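Local coordinates for cytochrome P450 (Novosphingobium aromaticivorans, PDB 3OFT), which is a haem-binding protein of the cytochrome P450 family, with the largely helical P450 fold built round a single protoporphyrin IX, at residues A28-L33 with H48-R53; Q70-A73 with G77-K80; I143-I148 with T238-I243. All coordinates share one frame; numbering follows the deposited sequence.

From the N terminus the three contacts follow one another in series, each closing its loop before the next opens, with neither nesting nor crossing. Contact 1 (28-33 with 48-53) brings helix 26-31 onto strand 48-51 of the six-stranded mixed sheet, closing a loop that holds strand 39-42. Contact 2 (70-73 with 77-80) closes a short loop between strand 67-68, at the edge of the same sheet, and helix 78-82; it lies about 21 Å from contact 1, between centres. Contact 3 (143-148 with 238-243) spans a largely helical excursion and joins helix 144-152 to the long helix 221-252 beside the haem. No two of them touch.

Contact 1: residues A28-L33 with H48-R53; sequences AAWKTL and HWIAAR
With L33 CG beside its backbone N (chi1 -70°), the L33 and I50 side chains meet at about a right angle, L33 CD1 lying 3.9 Å from I50 CG2. The same I50 methyl is shared by W30. A chi1 of -87° carries the far end of the six-membered ring of W30 to the strand, and W30 CZ3 comes within 4.0 Å of I50 CG2. The methyl sits at the edge of the indole, near the ring plane, so this is an edge contact; Y26, F14, Y305 and P307 also touch the indole, the first two with their ring planes inclined to it. One branch of I50 thus bridges two residues of the helical segment. Further along, where the strand has ended, A52 takes over: its methyl points at the 3-10 turn, and A52 CB lies 4.0 Å from L33 CB. Here the two backbones are nearest, with 5.8 Å between the CA atoms of L33 and A52. No hydrogen bond links the segments; the side-chain contacts are apolar, and all four touching residues are buried. The turn is held from within: L33 N bonds W30 O at 3.0 Å, and T32 OG1 donates to A29 O at 2.8 Å, tilted 30° from the carbonyl plane. L33 and W30 also rest on helix 309-312, while I50 is paired through its backbone with V40 of strand 39-42. Such packing of a short helix against one face of a beta-sheet belongs here to the N-terminal, sheet-rich part of the P450 fold.

Contact 2: residues Q70-A73 with G77-K80; sequences QCLA and GLGK
L72 and L78 cross at about a right angle and meet methyl to methyl, L72 CD2 being 3.5 Å from L78 CD2. L72 CG lies anti to the backbone N (chi1 -176°), which carries the CD2 methyl to L78, while the course of the backbone puts L72 CB 3.6 Å from G79 CA. The other L78 branch turns to the next residue of the loop, with L78 CD1 3.6 Å from A73 CB, so the two methyls of L78 reach consecutive residues, L72 and A73. With no side chain on G79, C71 O comes to 3.6 Å from G79 CA. A water bridges C71 O (2.9 Å) and G79 N (3.1 Å), accepting from the latter and probably donating to the former, though other acceptors compete for its protons; no direct hydrogen bond spans the segments. L72 also belongs to the pocket of (2R,5R)-hexane-2,5-diol, which it touches. The loop follows strand 67-68 and is held to strand 282-287 by the hydrogen bond from C71 N to N286 OD1, while helix 78-82 begins after G77 and L72 packs on F84, L87 and Q88 beyond it.

Contact 3: residues I143-I148 with T238-I243; sequences ILPLNI and TVAAMI. With HEM (protoporphyrin IX containing Fe), chain D.
V239 faces P145 with its CB, 4.1 Å from P145 CG, and its two methyls then part. CG1, anti to the backbone N (chi1 174°), approaches the proline ring, and V239 CG1 to P145 CG is 3.9 Å. CG2 goes to the haem, where V239 CG2 lies 3.7 Å from the vinyl carbon HEM CAB and also near the methyl HEM CMC. The valine therefore stands between helix 144-152 and the porphyrin. It shares P145 with the next residue: P145 CG is 4.0 Å from A240 CB and nearer still to the backbone A240 N. The valine and the proline ring run antiparallel, passing alongside one another; the side-chain contacts are apolar, and no hydrogen bond crosses. Helix 221-252 is the long central helix of the P450 fold, which runs across the haem, and it is kinked here where the N atoms of T238 and V239 have no bond to the preceding turn. T238 and M242 flank the valine on the haem side. T238 CB is 3.5 Å from HEM C3B, while its OG1 is hydrogen-bonded to G234 O and the residue also touches (2R,5R)-hexane-2,5-diol. M242 CB lies 3.5 Å from HEM CBB, the end of the vinyl group. HEM FE is 2.4 Å from the O of a bound water, and one further atom of the structure also binds the iron.

Contact 1: residues A28-L33 with H48-R53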
loop_
_atom_site.group_PDB
_atom_site.type_symbol
_atom_site.label_atom_id
_atom_site.label_comp_id
_atom_site.label_asym_id
_atom_site.label_seq_id
_atom_site.Cartn_x
_atom_site.Cartn_y
_atom_site.Cartn_z
ATOM N N ALA A 28 13.146 7.069 9.298
ATOM C CA ALA A 28 14.056 7.139 10.432
ATOM C C ALA A 28 13.373 6.549 11.705
ATOM O O ALA A 28 14.024 5.857 12.499
ATOM C CB ALA A 28 14.474 8.591 10.668
ATOM N N ALA A 29 12.088 6.844 11.907
ATOM C CA ALA A 29 11.357 6.344 13.109
ATOM C C ALA A 29 11.381 4.808 13.246
ATOM O O ALA A 29 11.599 4.279 14.336
ATOM C CB ALA A 29 9.922 6.880 13.153
ATOM N N TRP A 30 11.136 4.104 12.144
ATOM C CA TRP A 30 11.204 2.649 12.097
ATOM C C TRP A 30 12.621 2.116 12.183
ATOM O O TRP A 30 12.883 1.120 12.869
ATOM C CB TRP A 30 10.537 2.172 10.804
ATOM C CG TRP A 30 9.082 1.997 11.024
ATOM C CD1 TRP A 30 8.056 2.868 10.686
ATOM C CD2 TRP A 30 8.482 0.906 11.707
ATOM N NE1 TRP A 30 6.844 2.340 11.116
ATOM C CE2 TRP A 30 7.080 1.137 11.738
ATOM C CE3 TRP A 30 8.996 -0.266 12.297
ATOM C CZ2 TRP A 30 6.174 0.211 12.313
ATOM C CZ3 TRP A 30 8.099 -1.163 12.889
ATOM C CH2 TRP A 30 6.712 -0.924 12.884
ATOM N N LYS A 31 13.543 2.792 11.506
ATOM C CA LYS A 31 14.936 2.350 11.508
ATOM C C LYS A 31 15.641 2.386 12.870
ATOM O O LYS A 31 16.676 1.734 13.028
ATOM C CB LYS A 31 15.769 3.104 10.449
ATOM C CG LYS A 31 15.509 2.548 9.037
ATOM C CD LYS A 31 16.345 3.240 7.961
ATOM C CE LYS A 31 17.814 2.821 8.037
ATOM N NZ LYS A 31 18.470 2.784 6.669
ATOM N N THR A 32 15.082 3.106 13.840
ATOM C CA THR A 32 15.593 3.053 15.219
ATOM C C THR A 32 15.659 1.604 15.716
ATOM O O THR A 32 16.546 1.256 16.526
ATOM C CB THR A 32 14.739 3.838 16.207
ATOM O OG1 THR A 32 13.405 3.291 16.226
ATOM C CG2 THR A 32 14.679 5.292 15.812
ATOM N N LEU A 33 14.756 0.755 15.214
ATOM C CA LEU A 33 14.713 -0.638 15.650
ATOM C C LEU A 33 15.888 -1.486 15.162
ATOM O O LEU A 33 16.133 -2.553 15.697
ATOM C CB LEU A 33 13.382 -1.327 15.252
ATOM C CG LEU A 33 12.097 -0.889 15.965
ATOM C CD1 LEU A 33 10.915 -1.720 15.415
ATOM C CD2 LEU A 33 12.227 -1.096 17.478
ATOM N N HIS A 48 2.608 -7.797 21.315
ATOM C CA HIS A 48 2.841 -8.455 20.012
ATOM C C HIS A 48 4.322 -8.394 19.609
ATOM O O HIS A 48 5.046 -7.472 20.019
ATOM C CB HIS A 48 1.936 -7.824 18.929
ATOM C CG HIS A 48 2.346 -6.444 18.518
ATOM N ND1 HIS A 48 1.769 -5.300 19.036
ATOM C CD2 HIS A 48 3.263 -6.030 17.619
ATOM C CE1 HIS A 48 2.329 -4.236 18.472
ATOM N NE2 HIS A 48 3.263 -4.655 17.640
ATOM N N TRP A 49 4.751 -9.330 18.769
ATOM C CA TRP A 49 6.086 -9.277 18.229
ATOM C C TRP A 49 6.207 -8.244 17.125
ATOM O O TRP A 49 5.230 -7.928 16.429
ATOM C CB TRP A 49 6.528 -10.633 17.662
ATOM C CG TRP A 49 6.569 -11.801 18.652
ATOM C CD1 TRP A 49 5.599 -12.761 18.835
ATOM C CD2 TRP A 49 7.639 -12.132 19.544
ATOM N NE1 TRP A 49 6.016 -13.659 19.801
ATOM C CE2 TRP A 49 7.253 -13.286 20.256
ATOM C CE3 TRP A 49 8.883 -11.548 19.828
ATOM C CZ2 TRP A 49 8.097 -13.908 21.197
ATOM C CZ3 TRP A 49 9.713 -12.149 20.792
ATOM C CH2 TRP A 49 9.302 -13.314 21.470
ATOM N N ILE A 50 7.416 -7.726 16.965
ATOM C CA ILE A 50 7.746 -6.888 15.809
ATOM C C ILE A 50 9.037 -7.434 15.177
ATOM O O ILE A 50 10.078 -7.593 15.873
ATOM C CB ILE A 50 7.970 -5.387 16.153
ATOM C CG1 ILE A 50 6.738 -4.733 16.787
ATOM C CG2 ILE A 50 8.422 -4.642 14.886
ATOM C CD1 ILE A 50 6.987 -3.327 17.470
ATOM N N ALA A 51 8.998 -7.730 13.877
ATOM C CA ALA A 51 10.215 -8.176 13.199
ATOM C C ALA A 51 11.055 -6.921 12.935
ATOM O O ALA A 51 10.542 -5.965 12.382
ATOM C CB ALA A 51 9.884 -8.894 11.926
ATOM N N ALA A 52 12.328 -6.928 13.348
ATOM C CA ALA A 52 13.113 -5.707 13.448
ATOM C C ALA A 52 14.474 -5.813 12.767
ATOM O O ALA A 52 15.382 -5.045 13.059
ATOM C CB ALA A 52 13.260 -5.290 14.926
ATOM N N ARG A 53 14.608 -6.779 11.878
ATOM C CA ARG A 53 15.818 -6.895 11.047
ATOM C C ARG A 53 15.398 -7.507 9.746
ATOM O O ARG A 53 14.480 -8.355 9.700
ATOM C CB ARG A 53 16.851 -7.806 11.721
ATOM C CG ARG A 53 18.254 -7.797 11.054
ATOM C CD ARG A 53 18.840 -9.216 11.144
ATOM N NE ARG A 53 18.958 -9.544 12.533
ATOM C CZ ARG A 53 18.818 -10.733 13.094
ATOM N NH1 ARG A 53 18.554 -11.836 12.412
ATOM N NH2 ARG A 53 18.956 -10.785 14.387
#

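Contact 2: residues Q70-A73 with G77-K80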
loop_
_atom_site.group_PDB
_atom_site.type_symbol
_atom_site.label_atom_id
_atom_site.label_comp_id
_atom_site.label_asym_id
_atom_site.label_seq_id
_atom_site.Cartn_x
_atom_site.Cartn_y
_atom_site.Cartn_z
ATOM N N GLN A 70 -5.043 -14.326 8.834
ATOM C CA GLN A 70 -6.424 -14.145 9.242
ATOM C C GLN A 70 -6.685 -12.909 10.074
ATOM O O GLN A 70 -7.729 -12.265 9.928
ATOM C CB GLN A 70 -6.867 -15.327 10.100
ATOM C CG GLN A 70 -8.254 -15.644 9.908
ATOM C CD GLN A 70 -8.341 -16.811 8.988
ATOM O OE1 GLN A 70 -7.773 -16.794 7.871
ATOM N NE2 GLN A 70 -9.008 -17.873 9.452
ATOM N N CYS A 71 -5.758 -12.602 10.978
ATOM C CA CYS A 71 -5.980 -11.540 11.989
ATOM C C CYS A 71 -6.169 -10.110 11.391
ATOM O O CYS A 71 -6.882 -9.277 11.966
ATOM C CB CYS A 71 -4.839 -11.557 13.022
ATOM S SG CYS A 71 -3.159 -11.086 12.374
ATOM N N LEU A 72 -5.517 -9.840 10.260
ATOM C CA LEU A 72 -5.512 -8.522 9.569
ATOM C C LEU A 72 -4.715 -7.438 10.297
ATOM O O LEU A 72 -3.928 -6.728 9.678
ATOM C CB LEU A 72 -6.921 -7.990 9.225
ATOM C CG LEU A 72 -7.049 -6.672 8.418
ATOM C CD1 LEU A 72 -6.464 -6.886 7.022
ATOM C CD2 LEU A 72 -8.500 -6.210 8.277
ATOM N N ALA A 73 -4.953 -7.298 11.599
ATOM C CA ALA A 73 -4.366 -6.202 12.334
ATOM C C ALA A 73 -4.213 -6.546 13.782
ATOM O O ALA A 73 -4.900 -7.473 14.310
ATOM C CB ALA A 73 -5.193 -4.927 12.184
ATOM N N GLY A 77 -10.860 -7.140 16.525
ATOM C CA GLY A 77 -12.115 -7.002 15.818
ATOM C C GLY A 77 -12.069 -6.510 14.373
ATOM O O GLY A 77 -13.066 -6.634 13.662
ATOM N N LEU A 78 -10.934 -5.968 13.938
ATOM C CA LEU A 78 -10.840 -5.314 12.654
ATOM C C LEU A 78 -10.956 -6.387 11.559
ATOM O O LEU A 78 -11.782 -6.268 10.647
ATOM C CB LEU A 78 -9.499 -4.597 12.513
ATOM C CG LEU A 78 -9.393 -3.337 11.665
ATOM C CD1 LEU A 78 -7.991 -2.724 11.824
ATOM C CD2 LEU A 78 -9.691 -3.529 10.205
ATOM N N GLY A 79 -10.124 -7.420 11.660
ATOM C CA GLY A 79 -10.167 -8.532 10.695
ATOM C C GLY A 79 -11.476 -9.265 10.670
ATOM O O GLY A 79 -11.951 -9.710 9.612
ATOM N N LYS A 80 -12.065 -9.411 11.849
ATOM C CA LYS A 80 -13.322 -10.136 11.970
ATOM C C LYS A 80 -14.395 -9.411 11.182
ATOM O O LYS A 80 -15.275 -10.047 10.591
ATOM C CB LYS A 80 -13.724 -10.254 13.451
ATOM C CG LYS A 80 -15.050 -10.955 13.684
ATOM C CD LYS A 80 -15.022 -11.668 15.029
ATOM C CE LYS A 80 -15.762 -13.002 14.927
ATOM N NZ LYS A 80 -17.209 -12.809 15.166
HETATM O O HOH W 1 -8.123 -7.659 13.981
#

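Contact 3: residues I143-I148 with T238-I243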
loop_
_atom_site.group_PDB
_atom_site.type_symbol
_atom_site.label_atom_id
_atom_site.label_comp_id
_atom_site.label_asym_id
_atom_site.label_seq_id
_atom_site.Cartn_x
_atom_site.Cartn_y
_atom_site.Cartn_z
ATOM N N ILE A 143 -6.523 12.003 -4.102
ATOM C CA ILE A 143 -7.588 12.152 -5.080
ATOM C C ILE A 143 -7.364 11.138 -6.203
ATOM O O ILE A 143 -8.295 10.470 -6.662
ATOM C CB ILE A 143 -7.606 13.598 -5.654
ATOM C CG1 ILE A 143 -7.849 14.630 -4.547
ATOM C CG2 ILE A 143 -8.617 13.769 -6.818
ATOM C CD1 ILE A 143 -9.215 14.497 -3.868
ATOM N N LEU A 144 -6.113 11.023 -6.642
ATOM C CA LEU A 144 -5.815 10.184 -7.798
ATOM C C LEU A 144 -6.282 8.714 -7.689
ATOM O O LEU A 144 -6.853 8.194 -8.658
ATOM C CB LEU A 144 -4.336 10.252 -8.165
ATOM C CG LEU A 144 -3.987 9.524 -9.482
ATOM C CD1 LEU A 144 -4.440 10.335 -10.692
ATOM C CD2 LEU A 144 -2.498 9.244 -9.577
ATOM N N PRO A 145 -6.013 8.029 -6.554
ATOM C CA PRO A 145 -6.353 6.595 -6.514
ATOM C C PRO A 145 -7.851 6.332 -6.661
ATOM O O PRO A 145 -8.228 5.360 -7.303
ATOM C CB PRO A 145 -5.860 6.150 -5.122
ATOM C CG PRO A 145 -4.743 7.148 -4.794
ATOM C CD PRO A 145 -5.303 8.441 -5.324
ATOM N N LEU A 146 -8.695 7.185 -6.083
ATOM C CA LEU A 146 -10.138 7.007 -6.282
ATOM C C LEU A 146 -10.534 7.270 -7.723
ATOM O O LEU A 146 -11.308 6.491 -8.263
ATOM C CB LEU A 146 -10.978 7.860 -5.326
ATOM C CG LEU A 146 -12.497 7.594 -5.477
ATOM C CD1 LEU A 146 -12.892 6.147 -5.052
ATOM C CD2 LEU A 146 -13.327 8.623 -4.684
ATOM N N ASN A 147 -10.028 8.346 -8.346
ATOM C CA ASN A 147 -10.249 8.550 -9.786
ATOM C C ASN A 147 -9.815 7.373 -10.626
ATOM O O ASN A 147 -10.500 6.973 -11.585
ATOM C CB ASN A 147 -9.581 9.835 -10.327
ATOM C CG ASN A 147 -10.217 11.100 -9.783
ATOM O OD1 ASN A 147 -11.193 11.034 -9.031
ATOM N ND2 ASN A 147 -9.638 12.267 -10.135
ATOM N N ILE A 148 -8.656 6.808 -10.305
ATOM C CA ILE A 148 -8.216 5.622 -11.032
ATOM C C ILE A 148 -9.185 4.450 -10.817
ATOM O O ILE A 148 -9.549 3.749 -11.765
ATOM C CB ILE A 148 -6.753 5.270 -10.682
ATOM C CG1 ILE A 148 -5.804 6.336 -11.256
ATOM C CG2 ILE A 148 -6.411 3.864 -11.111
ATOM C CD1 ILE A 148 -4.392 6.178 -10.759
ATOM N N THR A 238 -2.517 2.872 -0.110
ATOM C CA THR A 238 -1.145 2.458 -0.517
ATOM C C THR A 238 -0.641 3.318 -1.687
ATOM O O THR A 238 0.505 3.797 -1.674
ATOM C CB THR A 238 -1.134 1.000 -0.995
ATOM O OG1 THR A 238 -2.212 0.832 -1.929
ATOM C CG2 THR A 238 -1.299 0.021 0.194
ATOM N N VAL A 239 -1.510 3.526 -2.683
ATOM C CA VAL A 239 -1.142 4.300 -3.867
ATOM C C VAL A 239 -1.009 5.783 -3.491
ATOM O O VAL A 239 -0.047 6.426 -3.885
ATOM C CB VAL A 239 -2.092 4.076 -5.049
ATOM C CG1 VAL A 239 -1.765 5.028 -6.234
ATOM C CG2 VAL A 239 -1.942 2.600 -5.546
ATOM N N ALA A 240 -1.914 6.283 -2.654
ATOM C CA ALA A 240 -1.780 7.633 -2.189
ATOM C C ALA A 240 -0.418 7.842 -1.491
ATOM O O ALA A 240 0.253 8.871 -1.705
ATOM C CB ALA A 240 -2.963 7.988 -1.256
ATOM N N ALA A 241 -0.024 6.887 -0.655
ATOM C CA ALA A 241 1.206 7.017 0.128
ATOM C C ALA A 241 2.423 7.011 -0.788
ATOM O O ALA A 241 3.308 7.851 -0.651
ATOM C CB ALA A 241 1.334 5.897 1.154
ATOM N N MET A 242 2.433 6.090 -1.736
ATOM C CA MET A 242 3.578 5.943 -2.635
ATOM C C MET A 242 3.723 7.183 -3.538
ATOM O O MET A 242 4.846 7.674 -3.736
ATOM C CB MET A 242 3.462 4.664 -3.477
ATOM C CG MET A 242 4.747 4.380 -4.367
ATOM S SD MET A 242 6.330 4.332 -3.486
ATOM C CE MET A 242 6.150 2.729 -2.640
ATOM N N ILE A 243 2.600 7.662 -4.078
ATOM C CA ILE A 243 2.629 8.834 -4.966
ATOM C C ILE A 243 3.140 10.035 -4.185
ATOM O O ILE A 243 3.952 10.812 -4.705
ATOM C CB ILE A 243 1.241 9.131 -5.653
ATOM C CG1 ILE A 243 0.865 8.049 -6.686
ATOM C CG2 ILE A 243 1.159 10.540 -6.310
ATOM C CD1 ILE A 243 1.893 7.743 -7.722
HETATM C CHA HEM D . -1.477 -7.284 -1.083
HETATM C CHB HEM D . 1.319 -3.300 -0.974
HETATM C CHC HEM D . -1.277 -1.412 -4.580
HETATM C CHD HEM D . -4.600 -4.829 -3.960
HETATM C C1A HEM D . -0.462 -6.387 -0.806
HETATM C C2A HEM D . 0.628 -6.642 0.106
HETATM C C3A HEM D . 1.412 -5.571 0.155
HETATM C C4A HEM D . 0.820 -4.553 -0.715
HETATM C CMA HEM D . 2.665 -5.438 1.057
HETATM C CAA HEM D . 0.878 -7.977 0.866
HETATM C CBA HEM D . 0.009 -7.974 2.103
HETATM C CGA HEM D . 0.256 -9.191 2.983
HETATM O O1A HEM D . -0.510 -9.367 3.982
HETATM O O2A HEM D . 1.192 -10.018 2.747
HETATM C C1B HEM D . 0.877 -2.425 -1.958
HETATM C C2B HEM D . 1.507 -1.186 -2.336
HETATM C C3B HEM D . 0.770 -0.678 -3.344
HETATM C C4B HEM D . -0.328 -1.587 -3.609
HETATM C CMB HEM D . 2.779 -0.625 -1.675
HETATM C CAB HEM D . 0.901 0.620 -4.145
HETATM C CBB HEM D . 1.842 1.550 -3.899
HETATM C C1C HEM D . -2.418 -2.133 -4.775
HETATM C C2C HEM D . -3.435 -1.912 -5.794
HETATM C C3C HEM D . -4.379 -2.871 -5.578
HETATM C C4C HEM D . -3.932 -3.746 -4.519
HETATM C CMC HEM D . -3.411 -0.757 -6.846
HETATM C CAC HEM D . -5.689 -3.185 -6.341
HETATM C CBC HEM D . -6.414 -2.245 -6.938
HETATM C C1D HEM D . -4.067 -5.800 -3.177
HETATM C C2D HEM D . -4.759 -7.032 -2.825
HETATM C C3D HEM D . -3.765 -7.800 -1.973
HETATM C C4D HEM D . -2.598 -6.975 -1.839
HETATM C CMD HEM D . -6.188 -7.491 -3.288
HETATM C CAD HEM D . -4.042 -9.206 -1.366
HETATM C CBD HEM D . -3.272 -10.204 -2.249
HETATM C CGD HEM D . -3.387 -11.559 -1.542
HETATM O O1D HEM D . -3.725 -11.638 -0.343
HETATM O O2D HEM D . -3.087 -12.592 -2.149
HETATM N NA HEM D . -0.302 -5.096 -1.313
HETATM N NB HEM D . -0.200 -2.642 -2.792
HETATM N NC HEM D . -2.734 -3.277 -4.059
HETATM N ND HEM D . -2.819 -5.793 -2.564
HETATM FE FE HEM D . -1.477 -4.238 -2.737
HETATM O O HOH W 2 -2.763 -3.178 -1.022
#